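Local coordinates for protein Lic11098 (Leptospira interrogans serogroup Icterohaemorrhagiae serovar copenhageni, PDB 4U08) that is of unknown function but, as a leucine-rich repeat protein of a pathogen, may be a virulence factor that binds other molecules, at residues 252-263 against 274-285. Numbering follows the deposited sequence.
With ZN (zinc ion), chain E.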
ATOM      1  N   LEU A 252       0.895   8.852 -12.184  1.00 22.91           N
ATOM      2  CA  LEU A 252       0.152   7.690 -11.725  1.00 22.87           C
ATOM      3  C   LEU A 252       0.314   6.510 -12.649  1.00 26.86           C
ATOM      4  O   LEU A 252       0.052   6.636 -13.846  1.00 26.74           O
ATOM      5  CB  LEU A 252      -1.341   8.010 -11.502  1.00 22.84           C
ATOM      6  CG  LEU A 252      -2.089   7.018 -10.585  1.00 27.08           C
ATOM      7  CD1 LEU A 252      -1.583   7.069  -9.113  1.00 25.69           C
ATOM      8  CD2 LEU A 252      -3.584   7.218 -10.682  1.00 26.09           C
ATOM      9  N   GLN A 253       0.744   5.377 -12.078  1.00 23.61           N
ATOM     10  CA  GLN A 253       1.009   4.132 -12.818  1.00 23.68           C
ATOM     11  C   GLN A 253      -0.027   3.109 -12.526  1.00 28.29           C
ATOM     12  O   GLN A 253      -0.314   2.282 -13.392  1.00 29.69           O
ATOM     13  CB  GLN A 253       2.391   3.565 -12.426  1.00 24.40           C
ATOM     14  CG  GLN A 253       3.545   4.459 -12.881  1.00 36.94           C
ATOM     15  CD  GLN A 253       4.906   3.987 -12.418  1.00 55.21           C
ATOM     16  OE1 GLN A 253       5.064   3.294 -11.407  1.00 48.49           O
ATOM     17  NE2 GLN A 253       5.928   4.403 -13.134  1.00 61.69           N
ATOM     18  N   LYS A 254      -0.524   3.075 -11.275  1.00 23.91           N
ATOM     19  CA  LYS A 254      -1.509   2.079 -10.868  1.00 23.38           C
ATOM     20  C   LYS A 254      -2.671   2.715 -10.147  1.00 29.48           C
ATOM     21  O   LYS A 254      -2.487   3.416  -9.144  1.00 28.06           O
ATOM     22  CB  LYS A 254      -0.893   0.993  -9.965  1.00 26.34           C
ATOM     23  CG  LYS A 254       0.111   0.084 -10.643  1.00 51.86           C
ATOM     24  CD  LYS A 254       0.509  -1.077  -9.733  1.00 69.11           C
ATOM     25  CE  LYS A 254       1.601  -1.936 -10.331  1.00 88.19           C
ATOM     26  NZ  LYS A 254       1.123  -2.729 -11.509  1.00 99.32           N
ATOM     27  N   LEU A 255      -3.878   2.459 -10.653  1.00 26.40           N
ATOM     28  CA  LEU A 255      -5.126   2.930 -10.052  1.00 26.38           C
ATOM     29  C   LEU A 255      -5.982   1.690  -9.796  1.00 31.43           C
ATOM     30  O   LEU A 255      -6.424   1.021 -10.748  1.00 32.18           O
ATOM     31  CB  LEU A 255      -5.825   3.942 -10.965  1.00 26.52           C
ATOM     32  CG  LEU A 255      -7.152   4.532 -10.468  1.00 29.62           C
ATOM     33  CD1 LEU A 255      -6.999   5.143  -9.061  1.00 29.37           C
ATOM     34  CD2 LEU A 255      -7.689   5.551 -11.455  1.00 30.29           C
ATOM     35  N   LYS A 256      -6.132   1.330  -8.518  1.00 27.48           N
ATOM     36  CA  LYS A 256      -6.887   0.134  -8.121  1.00 27.98           C
ATOM     37  C   LYS A 256      -8.179   0.559  -7.436  1.00 33.48           C
ATOM     38  O   LYS A 256      -8.129   1.164  -6.368  1.00 33.67           O
ATOM     39  CB  LYS A 256      -6.030  -0.774  -7.243  1.00 32.09           C
ATOM     40  CG  LYS A 256      -4.963  -1.497  -8.058  1.00 53.32           C
ATOM     41  CD  LYS A 256      -4.470  -2.745  -7.361  1.00 69.72           C
ATOM     42  CE  LYS A 256      -3.408  -3.459  -8.148  1.00 88.23           C
ATOM     43  NZ  LYS A 256      -2.147  -2.674  -8.216  1.00100.50           N
ATOM     44  N   LEU A 257      -9.324   0.313  -8.097  1.00 27.70           N
ATOM     45  CA  LEU A 257     -10.647   0.716  -7.645  1.00 27.72           C
ATOM     46  C   LEU A 257     -11.609  -0.479  -7.501  1.00 32.86           C
ATOM     47  O   LEU A 257     -12.828  -0.284  -7.513  1.00 32.47           O
ATOM     48  CB  LEU A 257     -11.209   1.758  -8.645  1.00 27.87           C
ATOM     49  CG  LEU A 257     -10.567   3.148  -8.627  1.00 31.35           C
ATOM     50  CD1 LEU A 257     -10.803   3.872  -9.920  1.00 30.91           C
ATOM     51  CD2 LEU A 257     -11.104   3.977  -7.472  1.00 34.05           C
ATOM     52  N   TYR A 258     -11.044  -1.689  -7.321  1.00 31.90           N
ATOM     53  CA  TYR A 258     -11.752  -2.952  -7.144  1.00 34.39           C
ATOM     54  C   TYR A 258     -12.790  -2.838  -6.012  1.00 38.56           C
ATOM     55  O   TYR A 258     -12.488  -2.309  -4.943  1.00 36.15           O
ATOM     56  CB  TYR A 258     -10.743  -4.093  -6.863  1.00 38.79           C
ATOM     57  CG  TYR A 258     -11.337  -5.348  -6.263  1.00 46.84           C
ATOM     58  CD1 TYR A 258     -11.106  -5.684  -4.932  1.00 48.99           C
ATOM     59  CD2 TYR A 258     -12.125  -6.213  -7.033  1.00 50.28           C
ATOM     60  CE1 TYR A 258     -11.652  -6.842  -4.373  1.00 52.35           C
ATOM     61  CE2 TYR A 258     -12.677  -7.371  -6.484  1.00 51.76           C
ATOM     62  CZ  TYR A 258     -12.427  -7.690  -5.158  1.00 62.97           C
ATOM     63  OH  TYR A 258     -12.963  -8.841  -4.624  1.00 65.08           O
ATOM     64  N   GLU A 259     -14.011  -3.293  -6.282  1.00 34.45           N
ATOM     65  CA  GLU A 259     -15.117  -3.313  -5.327  1.00 34.26           C
ATOM     66  C   GLU A 259     -15.478  -1.922  -4.776  1.00 36.74           C
ATOM     67  O   GLU A 259     -15.446  -1.690  -3.568  1.00 38.51           O
ATOM     68  CB  GLU A 259     -14.870  -4.341  -4.200  1.00 36.09           C
ATOM     69  CG  GLU A 259     -15.422  -5.714  -4.557  1.00 58.06           C
ATOM     70  CD  GLU A 259     -15.573  -6.720  -3.429  1.00 97.92           C
ATOM     71  OE1 GLU A 259     -15.753  -6.302  -2.260  1.00103.36           O
ATOM     72  OE2 GLU A 259     -15.562  -7.938  -3.727  1.00 98.66           O
ATOM     73  N   ASN A 260     -15.780  -0.997  -5.671  1.00 30.73           N
ATOM     74  CA  ASN A 260     -16.324   0.298  -5.307  1.00 31.03           C
ATOM     75  C   ASN A 260     -17.743   0.316  -5.894  1.00 34.82           C
ATOM     76  O   ASN A 260     -18.261  -0.753  -6.247  1.00 34.00           O
ATOM     77  CB  ASN A 260     -15.439   1.469  -5.757  1.00 27.17           C
ATOM     78  CG  ASN A 260     -14.368   1.770  -4.733  1.00 42.02           C
ATOM     79  OD1 ASN A 260     -14.620   2.449  -3.747  1.00 38.44           O
ATOM     80  ND2 ASN A 260     -13.183   1.192  -4.880  1.00 32.12           N
ATOM     81  N   GLN A 261     -18.360   1.469  -6.026  1.00 32.66           N
ATOM     82  CA  GLN A 261     -19.722   1.514  -6.548  1.00 32.83           C
ATOM     83  C   GLN A 261     -19.782   2.519  -7.667  1.00 34.14           C
ATOM     84  O   GLN A 261     -20.776   3.221  -7.829  1.00 35.47           O
ATOM     85  CB  GLN A 261     -20.737   1.801  -5.410  1.00 34.03           C
ATOM     86  CG  GLN A 261     -20.576   0.904  -4.166  1.00 49.05           C
ATOM     87  CD  GLN A 261     -21.448   1.256  -2.965  1.00 66.36           C
ATOM     88  OE1 GLN A 261     -21.517   0.493  -1.986  1.00 59.15           O
ATOM     89  NE2 GLN A 261     -22.135   2.403  -2.993  1.00 53.52           N
ATOM     90  N   LEU A 262     -18.688   2.601  -8.466  1.00 28.99           N
ATOM     91  CA  LEU A 262     -18.583   3.552  -9.577  1.00 27.68           C
ATOM     92  C   LEU A 262     -19.547   3.232 -10.694  1.00 32.39           C
ATOM     93  O   LEU A 262     -19.636   2.085 -11.084  1.00 33.30           O
ATOM     94  CB  LEU A 262     -17.137   3.604 -10.152  1.00 27.77           C
ATOM     95  CG  LEU A 262     -16.057   4.080  -9.177  1.00 30.70           C
ATOM     96  CD1 LEU A 262     -14.679   3.808  -9.746  1.00 32.17           C
ATOM     97  CD2 LEU A 262     -16.224   5.573  -8.897  1.00 30.44           C
ATOM     98  N   THR A 263     -20.217   4.231 -11.230  1.00 30.91           N
ATOM     99  CA  THR A 263     -21.179   4.029 -12.321  1.00 33.73           C
ATOM    100  C   THR A 263     -20.614   4.604 -13.608  1.00 39.70           C
ATOM    101  O   THR A 263     -20.884   4.077 -14.693  1.00 40.18           O
ATOM    102  CB  THR A 263     -22.562   4.608 -11.963  1.00 40.89           C
ATOM    103  OG1 THR A 263     -22.430   5.983 -11.602  1.00 44.78           O
ATOM    104  CG2 THR A 263     -23.235   3.846 -10.836  1.00 36.15           C
ATOM    105  N   ASN A 274       0.818   8.218 -17.670  1.00 26.80           N
ATOM    106  CA  ASN A 274       1.652   7.093 -17.240  1.00 25.85           C
ATOM    107  C   ASN A 274       0.931   5.889 -16.713  1.00 26.37           C
ATOM    108  O   ASN A 274       1.581   4.931 -16.327  1.00 26.38           O
ATOM    109  CB  ASN A 274       2.661   7.595 -16.202  1.00 31.48           C
ATOM    110  CG  ASN A 274       3.820   8.244 -16.880  1.00 48.86           C
ATOM    111  OD1 ASN A 274       4.538   7.602 -17.656  1.00 42.79           O
ATOM    112  ND2 ASN A 274       3.946   9.552 -16.711  1.00 44.26           N
ATOM    113  N   LEU A 275      -0.415   5.891 -16.736  1.00 23.41           N
ATOM    114  CA  LEU A 275      -1.183   4.793 -16.193  1.00 22.97           C
ATOM    115  C   LEU A 275      -0.942   3.478 -16.945  1.00 28.92           C
ATOM    116  O   LEU A 275      -1.095   3.432 -18.163  1.00 27.84           O
ATOM    117  CB  LEU A 275      -2.675   5.157 -16.151  1.00 22.90           C
ATOM    118  CG  LEU A 275      -3.511   4.301 -15.216  1.00 26.37           C
ATOM    119  CD1 LEU A 275      -3.221   4.634 -13.747  1.00 25.09           C
ATOM    120  CD2 LEU A 275      -5.007   4.449 -15.576  1.00 26.11           C
ATOM    121  N   GLN A 276      -0.530   2.430 -16.205  1.00 25.26           N
ATOM    122  CA  GLN A 276      -0.233   1.103 -16.744  1.00 25.21           C
ATOM    123  C   GLN A 276      -1.265   0.086 -16.310  1.00 29.15           C
ATOM    124  O   GLN A 276      -1.491  -0.910 -16.998  1.00 27.57           O
ATOM    125  CB  GLN A 276       1.154   0.630 -16.271  1.00 26.90           C
ATOM    126  CG  GLN A 276       2.245   1.659 -16.458  1.00 39.80           C
ATOM    127  CD  GLN A 276       3.606   1.066 -16.199  1.00 56.31           C
ATOM    128  OE1 GLN A 276       3.933   0.573 -15.113  1.00 44.47           O
ATOM    129  NE2 GLN A 276       4.413   1.083 -17.226  1.00 55.75           N
ATOM    130  N   GLU A 277      -1.840   0.282 -15.122  1.00 23.88           N
ATOM    131  CA  GLU A 277      -2.842  -0.634 -14.605  1.00 23.51           C
ATOM    132  C   GLU A 277      -4.051   0.133 -14.085  1.00 30.41           C
ATOM    133  O   GLU A 277      -3.904   1.070 -13.284  1.00 28.94           O
ATOM    134  CB  GLU A 277      -2.243  -1.546 -13.525  1.00 25.18           C
ATOM    135  CG  GLU A 277      -3.230  -2.596 -13.023  1.00 38.26           C
ATOM    136  CD  GLU A 277      -2.681  -3.619 -12.049  1.00 61.35           C
ATOM    137  OE1 GLU A 277      -1.452  -3.856 -12.048  1.00 63.33           O
ATOM    138  OE2 GLU A 277      -3.492  -4.223 -11.317  1.00 58.89           O
ATOM    139  N   LEU A 278      -5.248  -0.277 -14.551  1.00 26.27           N
ATOM    140  CA  LEU A 278      -6.532   0.275 -14.166  1.00 25.76           C
ATOM    141  C   LEU A 278      -7.458  -0.887 -13.810  1.00 30.72           C
ATOM    142  O   LEU A 278      -7.835  -1.695 -14.675  1.00 29.47           O
ATOM    143  CB  LEU A 278      -7.098   1.190 -15.275  1.00 25.73           C
ATOM    144  CG  LEU A 278      -8.457   1.851 -14.994  1.00 29.32           C
ATOM    145  CD1 LEU A 278      -8.439   2.663 -13.694  1.00 27.33           C
ATOM    146  CD2 LEU A 278      -8.938   2.668 -16.194  1.00 31.46           C
ATOM    147  N   ASP A 279      -7.734  -1.032 -12.502  1.00 26.43           N
ATOM    148  CA  ASP A 279      -8.545  -2.112 -11.994  1.00 28.52           C
ATOM    149  C   ASP A 279      -9.894  -1.584 -11.535  1.00 35.65           C
ATOM    150  O   ASP A 279      -9.993  -0.931 -10.497  1.00 36.49           O
ATOM    151  CB  ASP A 279      -7.812  -2.879 -10.872  1.00 29.72           C
ATOM    152  CG  ASP A 279      -8.511  -4.139 -10.357  1.00 36.38           C
ATOM    153  OD1 ASP A 279      -9.699  -4.349 -10.692  1.00 34.59           O
ATOM    154  OD2 ASP A 279      -7.877  -4.900  -9.591  1.00 40.18           O
ATOM    155  N   LEU A 280     -10.926  -1.852 -12.325  1.00 30.74           N
ATOM    156  CA  LEU A 280     -12.278  -1.396 -12.020  1.00 28.66           C
ATOM    157  C   LEU A 280     -13.198  -2.567 -11.783  1.00 31.83           C
ATOM    158  O   LEU A 280     -14.395  -2.416 -11.888  1.00 32.17           O
ATOM    159  CB  LEU A 280     -12.794  -0.515 -13.158  1.00 27.84           C
ATOM    160  CG  LEU A 280     -12.166   0.852 -13.281  1.00 31.51           C
ATOM    161  CD1 LEU A 280     -12.190   1.328 -14.694  1.00 29.80           C
ATOM    162  CD2 LEU A 280     -12.857   1.850 -12.366  1.00 32.25           C
ATOM    163  N   ASP A 281     -12.643  -3.723 -11.420  1.00 31.90           N
ATOM    164  CA  ASP A 281     -13.411  -4.944 -11.153  1.00 32.75           C
ATOM    165  C   ASP A 281     -14.427  -4.692 -10.022  1.00 39.35           C
ATOM    166  O   ASP A 281     -14.129  -3.954  -9.090  1.00 37.29           O
ATOM    167  CB  ASP A 281     -12.455  -6.049 -10.726  1.00 33.75           C
ATOM    168  CG  ASP A 281     -13.118  -7.402 -10.591  1.00 42.06           C
ATOM    169  OD1 ASP A 281     -13.075  -8.177 -11.559  1.00 40.14           O
ATOM    170  OD2 ASP A 281     -13.709  -7.670  -9.526  1.00 50.38           O
ATOM    171  N   GLY A 282     -15.614  -5.285 -10.134  1.00 37.30           N
ATOM    172  CA  GLY A 282     -16.645  -5.174  -9.103  1.00 37.37           C
ATOM    173  C   GLY A 282     -17.324  -3.832  -8.945  1.00 42.23           C
ATOM    174  O   GLY A 282     -17.877  -3.544  -7.886  1.00 44.82           O
ATOM    175  N   ASN A 283     -17.313  -3.009  -9.975  1.00 36.76           N
ATOM    176  CA  ASN A 283     -18.016  -1.734  -9.952  1.00 35.96           C
ATOM    177  C   ASN A 283     -19.357  -1.888 -10.672  1.00 39.12           C
ATOM    178  O   ASN A 283     -19.780  -3.018 -10.931  1.00 39.93           O
ATOM    179  CB  ASN A 283     -17.159  -0.596 -10.505  1.00 33.21           C
ATOM    180  CG  ASN A 283     -16.109  -0.187  -9.511  1.00 42.81           C
ATOM    181  OD1 ASN A 283     -16.352   0.646  -8.651  1.00 29.99           O
ATOM    182  ND2 ASN A 283     -14.961  -0.843  -9.535  1.00 32.54           N
ATOM    183  N   GLN A 284     -20.028  -0.791 -10.957  1.00 35.48           N
ATOM    184  CA  GLN A 284     -21.361  -0.808 -11.555  1.00 36.33           C
ATOM    185  C   GLN A 284     -21.321   0.084 -12.795  1.00 36.06           C
ATOM    186  O   GLN A 284     -22.230   0.867 -13.019  1.00 33.32           O
ATOM    187  CB  GLN A 284     -22.437  -0.277 -10.526  1.00 38.02           C
ATOM    188  CG  GLN A 284     -22.159  -0.445  -9.010  1.00 55.49           C
ATOM    189  CD  GLN A 284     -21.916  -1.870  -8.524  1.00 70.44           C
ATOM    190  OE1 GLN A 284     -21.047  -2.132  -7.663  1.00 50.54           O
ATOM    191  NE2 GLN A 284     -22.650  -2.831  -9.081  1.00 68.17           N
ATOM    192  N   LEU A 285     -20.224   0.010 -13.584  1.00 31.96           N
ATOM    193  CA  LEU A 285     -20.089   0.854 -14.766  1.00 31.20           C
ATOM    194  C   LEU A 285     -21.111   0.484 -15.803  1.00 36.15           C
ATOM    195  O   LEU A 285     -21.285  -0.700 -16.090  1.00 35.15           O
ATOM    196  CB  LEU A 285     -18.666   0.784 -15.402  1.00 30.46           C
ATOM    197  CG  LEU A 285     -17.499   1.300 -14.535  1.00 35.23           C
ATOM    198  CD1 LEU A 285     -16.156   0.931 -15.165  1.00 36.46           C
ATOM    199  CD2 LEU A 285     -17.616   2.784 -14.262  1.00 34.74           C
TER
HETATM  200 ZN    ZN E 503     -13.947 -10.079 -10.616  1.00 73.31          ZN
HETATM  201  O   HOH W   1      -0.740   8.948 -15.223  1.00 24.74           O
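Two asparagine amides grip the carbonyl oxygen of Leu-257: ND2 of Asn-283 and ND2 of Asn-260, each 3.0 Å from Leu-257 O, reach it from opposite faces of the carbonyl plane. Asparagine suits both places because its short, flat amide can donate and accept at once. Asn-283 also gives ND2 to Leu-280 O, while its OD1 receives Leu-262 N on a lone pair at 3.1 Å; Asn-260 repeats this pattern one coil earlier, with ND2 to Leu-234 O and OD1 from Leu-239 N. Such successive buried asparagines, one per coil, are common in leucine-rich repeats, whose parallel strands, here 254-256 and 277-279, line one side of the solenoid. On the inner face equivalent leucines lie side by side, CD2 of Leu-255 3.7 Å from CD1 of Leu-278. On the other strand face, the extended Glu-277, its CG anti to the backbone N (chi1 -176°), suits its place between two lysines: OE1 lies 2.9 Å from Lys-254 NZ, and OE2 makes a long salt bridge, 3.7 Å, to Lys-256 NZ. Farther along, Gly-282 accepts a positive phi of 71° in a type II turn, and Asp-281 OD2 meets the Tyr-258 ring edge, 3.2 Å from CE2, while both carboxylate oxygens bind zinc, OD1 at 2.3 Å.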